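Local coordinates for protein glutathione transferase lambda1 (Populus trichocarpa, PDB 4PQH) that probably conjugates glutathione to electrophilic substrates and, as a thiol-transferase of the plant Lambda class, can bind glutathione covalently, at residues Glu91-Asp94 against Leu95-Tyr98. Sequence-based numbering, arbitrary orientation.
With GSH (glutathione), chain C.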
ATOM      1  N   GLU A  91       7.649   4.627   7.139  1.00 20.79           N
ATOM      2  CA  GLU A  91       6.863   5.439   6.203  1.00 19.81           C
ATOM      3  C   GLU A  91       6.584   4.717   4.888  1.00 17.60           C
ATOM      4  O   GLU A  91       7.454   4.600   4.023  1.00 18.20           O
ATOM      5  CB  GLU A  91       7.466   6.830   5.965  1.00 20.00           C
ATOM      6  CG  GLU A  91       7.385   7.757   7.175  1.00 22.15           C
ATOM      7  CD  GLU A  91       5.957   8.002   7.649  1.00 24.54           C
ATOM      8  OE1 GLU A  91       5.795   8.449   8.800  1.00 26.54           O
ATOM      9  OE2 GLU A  91       4.998   7.759   6.881  1.00 25.78           O
ATOM     10  N   SER A  92       5.356   4.233   4.748  1.00 16.03           N
ATOM     11  CA  SER A  92       4.968   3.409   3.599  1.00 15.05           C
ATOM     12  C   SER A  92       5.334   3.986   2.229  1.00 14.83           C
ATOM     13  O   SER A  92       5.836   3.261   1.366  1.00 14.26           O
ATOM     14  CB  SER A  92       3.474   3.085   3.668  1.00 14.02           C
ATOM     15  OG  SER A  92       2.677   4.259   3.576  1.00 14.53           O
ATOM     16  N   LEU A  93       5.074   5.270   2.014  1.00 16.01           N
ATOM     17  CA  LEU A  93       5.392   5.889   0.724  1.00 15.90           C
ATOM     18  C   LEU A  93       6.891   5.962   0.469  1.00 17.10           C
ATOM     19  O   LEU A  93       7.346   5.746  -0.655  1.00 18.87           O
ATOM     20  CB  LEU A  93       4.760   7.276   0.609  1.00 16.90           C
ATOM     21  CG  LEU A  93       3.235   7.276   0.553  1.00 16.56           C
ATOM     22  CD1 LEU A  93       2.722   8.704   0.496  1.00 19.96           C
ATOM     23  CD2 LEU A  93       2.754   6.471  -0.659  1.00 16.02           C
ATOM     24  N   ASP A  94       7.658   6.272   1.508  1.00 17.88           N
ATOM     25  CA  ASP A  94       9.109   6.247   1.403  1.00 17.13           C
ATOM     26  C   ASP A  94       9.575   4.831   1.081  1.00 16.70           C
ATOM     27  O   ASP A  94      10.454   4.634   0.237  1.00 15.48           O
ATOM     28  CB  ASP A  94       9.767   6.724   2.700  1.00 21.71           C
ATOM     29  CG  ASP A  94       9.618   8.212   2.916  1.00 28.11           C
ATOM     30  OD1 ASP A  94       9.245   8.921   1.958  1.00 30.12           O
ATOM     31  OD2 ASP A  94       9.890   8.673   4.044  1.00 32.41           O
ATOM     32  N   LEU A  95       8.972   3.848   1.742  1.00 15.68           N
ATOM     33  CA  LEU A  95       9.398   2.458   1.610  1.00 15.41           C
ATOM     34  C   LEU A  95       9.119   1.847   0.246  1.00 14.90           C
ATOM     35  O   LEU A  95       9.938   1.084  -0.259  1.00 15.64           O
ATOM     36  CB  LEU A  95       8.764   1.590   2.694  1.00 15.30           C
ATOM     37  CG  LEU A  95       9.276   1.829   4.112  1.00 15.81           C
ATOM     38  CD1 LEU A  95       8.639   0.823   5.049  1.00 17.51           C
ATOM     39  CD2 LEU A  95      10.788   1.698   4.112  1.00 17.28           C
ATOM     40  N   ILE A  96       7.968   2.144  -0.346  1.00 14.05           N
ATOM     41  CA  ILE A  96       7.706   1.599  -1.674  1.00 13.33           C
ATOM     42  C   ILE A  96       8.704   2.182  -2.682  1.00 14.18           C
ATOM     43  O   ILE A  96       9.192   1.465  -3.560  1.00 13.63           O
ATOM     44  CB  ILE A  96       6.226   1.745  -2.115  1.00 14.62           C
ATOM     45  CG1 ILE A  96       5.857   3.207  -2.375  1.00 14.88           C
ATOM     46  CG2 ILE A  96       5.299   1.082  -1.094  1.00 15.81           C
ATOM     47  CD1 ILE A  96       4.386   3.403  -2.758  1.00 14.95           C
ATOM     48  N   LYS A  97       9.052   3.457  -2.539  1.00 13.58           N
ATOM     49  CA  LYS A  97      10.081   4.052  -3.393  1.00 15.43           C
ATOM     50  C   LYS A  97      11.454   3.434  -3.135  1.00 14.03           C
ATOM     51  O   LYS A  97      12.208   3.149  -4.076  1.00 15.69           O
ATOM     52  CB  LYS A  97      10.132   5.572  -3.212  1.00 16.30           C
ATOM     53  CG  LYS A  97       8.909   6.306  -3.733  1.00 19.22           C
ATOM     54  CD  LYS A  97       9.025   7.794  -3.459  1.00 23.37           C
ATOM     55  CE  LYS A  97       7.808   8.550  -3.959  1.00 27.00           C
ATOM     56  NZ  LYS A  97       7.828   9.966  -3.503  1.00 28.60           N
ATOM     57  N   TYR A  98      11.761   3.196  -1.866  1.00 14.94           N
ATOM     58  CA  TYR A  98      13.039   2.624  -1.475  1.00 15.95           C
ATOM     59  C   TYR A  98      13.210   1.202  -2.006  1.00 15.28           C
ATOM     60  O   TYR A  98      14.241   0.878  -2.603  1.00 16.52           O
ATOM     61  CB  TYR A  98      13.190   2.658   0.052  1.00 16.99           C
ATOM     62  CG  TYR A  98      14.502   2.065   0.506  1.00 18.02           C
ATOM     63  CD1 TYR A  98      15.649   2.844   0.580  1.00 19.84           C
ATOM     64  CD2 TYR A  98      14.597   0.719   0.838  1.00 19.85           C
ATOM     65  CE1 TYR A  98      16.853   2.293   0.980  1.00 21.54           C
ATOM     66  CE2 TYR A  98      15.787   0.166   1.237  1.00 22.59           C
ATOM     67  CZ  TYR A  98      16.912   0.954   1.312  1.00 23.63           C
ATOM     68  OH  TYR A  98      18.100   0.399   1.721  1.00 26.28           O
TER
HETATM   69  N1  GSH C 300       2.420   7.292   7.954  0.58 15.55           N
HETATM   70  CA1 GSH C 300       2.605   5.886   8.260  0.58 14.76           C
HETATM   71  C1  GSH C 300       2.919   5.195   6.966  0.58 20.79           C
HETATM   72  O11 GSH C 300       2.558   5.727   5.894  0.58 12.61           O
HETATM   73  O12 GSH C 300       3.548   4.120   6.962  0.58 13.78           O
HETATM   74  CB1 GSH C 300       1.339   5.305   8.896  0.58 18.74           C
HETATM   75  CG1 GSH C 300       1.548   3.911   9.486  0.58 12.20           C
HETATM   76  CD1 GSH C 300       0.361   3.536  10.346  0.58 22.80           C
HETATM   77  OE1 GSH C 300      -0.563   4.534  10.711  0.58 27.64           O
HETATM   78  N2  GSH C 300       0.228   2.267  10.740  0.58 13.99           N
HETATM   79  CA2 GSH C 300      -0.762   1.958  11.765  0.58 25.56           C
HETATM   80  C2  GSH C 300      -0.113   1.507  13.036  0.58 32.83           C
HETATM   81  O2  GSH C 300       1.125   0.849  13.001  0.58 13.19           O
HETATM   82  CB2 GSH C 300      -1.712   0.856  11.324  0.58 16.23           C
HETATM   83  SG2 GSH C 300      -2.939   1.371  10.094  0.58 33.76           S
HETATM   84  N3  GSH C 300      -0.751   1.740  14.180  0.58 19.77           N
HETATM   85  CA3 GSH C 300      -0.187   1.243  15.420  0.58 26.11           C
HETATM   86  C3  GSH C 300       0.012   2.350  16.425  0.58 32.31           C
HETATM   87  O31 GSH C 300       0.376   2.083  17.591  0.58 39.92           O
HETATM   88  O32 GSH C 300      -0.172   3.545  16.105  0.58 30.97           O
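Leu95 N reaches back to Glu91 O at 2.8 Å, closing the first turn of helix 92-102; Leu95 CG rests against the same oxygen. The same i to i+4 pattern continues through Ile96 N to Ser92 O and Tyr98 N to Asp94 O, while Lys97 N to Leu93 O is weak.

Because Glu91 is the N-cap, the amide of Ser92 still has its N-H to give, and glutathione takes it: Ser92 N donates to O12 of the alpha-carboxylate of the gamma-glutamyl residue, and weakly to O11. Ser92 OG adds a 2.7 Å bond to O11, its chi1 of 63° setting the small hydroxyl between backbone N and carbonyl carbon, on the ligand side. The Glu91 chain, bent at chi2 (-59°), brings OE2 to 2.8 Å from N1 of the ligand; the amine donates to OE2, an acceptor probably negatively charged and suited to an amine that is probably protonated. This is the gamma-glutamyl site of the thioredoxin-fold domain of glutathione transferases, where the helix N-terminus, with its dipole, would stabilise the bound carboxylate.

Beside the backbone, Leu93 and Ile96 run side by side, CD2 to CD1 4.1 Å, branched apolar chains suited to a face packed between helices. Further out, Arg41 NH1 bonds to Ser92 OG and so helps fix the hydroxyl. Leu95 packs on Val42 and Leu82, and Ile96 on Thr45, seating the helix against helix 37-48 and the sheet; Leu93 turns to Phe123 and Ala174 of the helical domain. One turn along the helix from Asp94, the Tyr98 ring stacks with His102 and makes a cation-pi contact with Lys89.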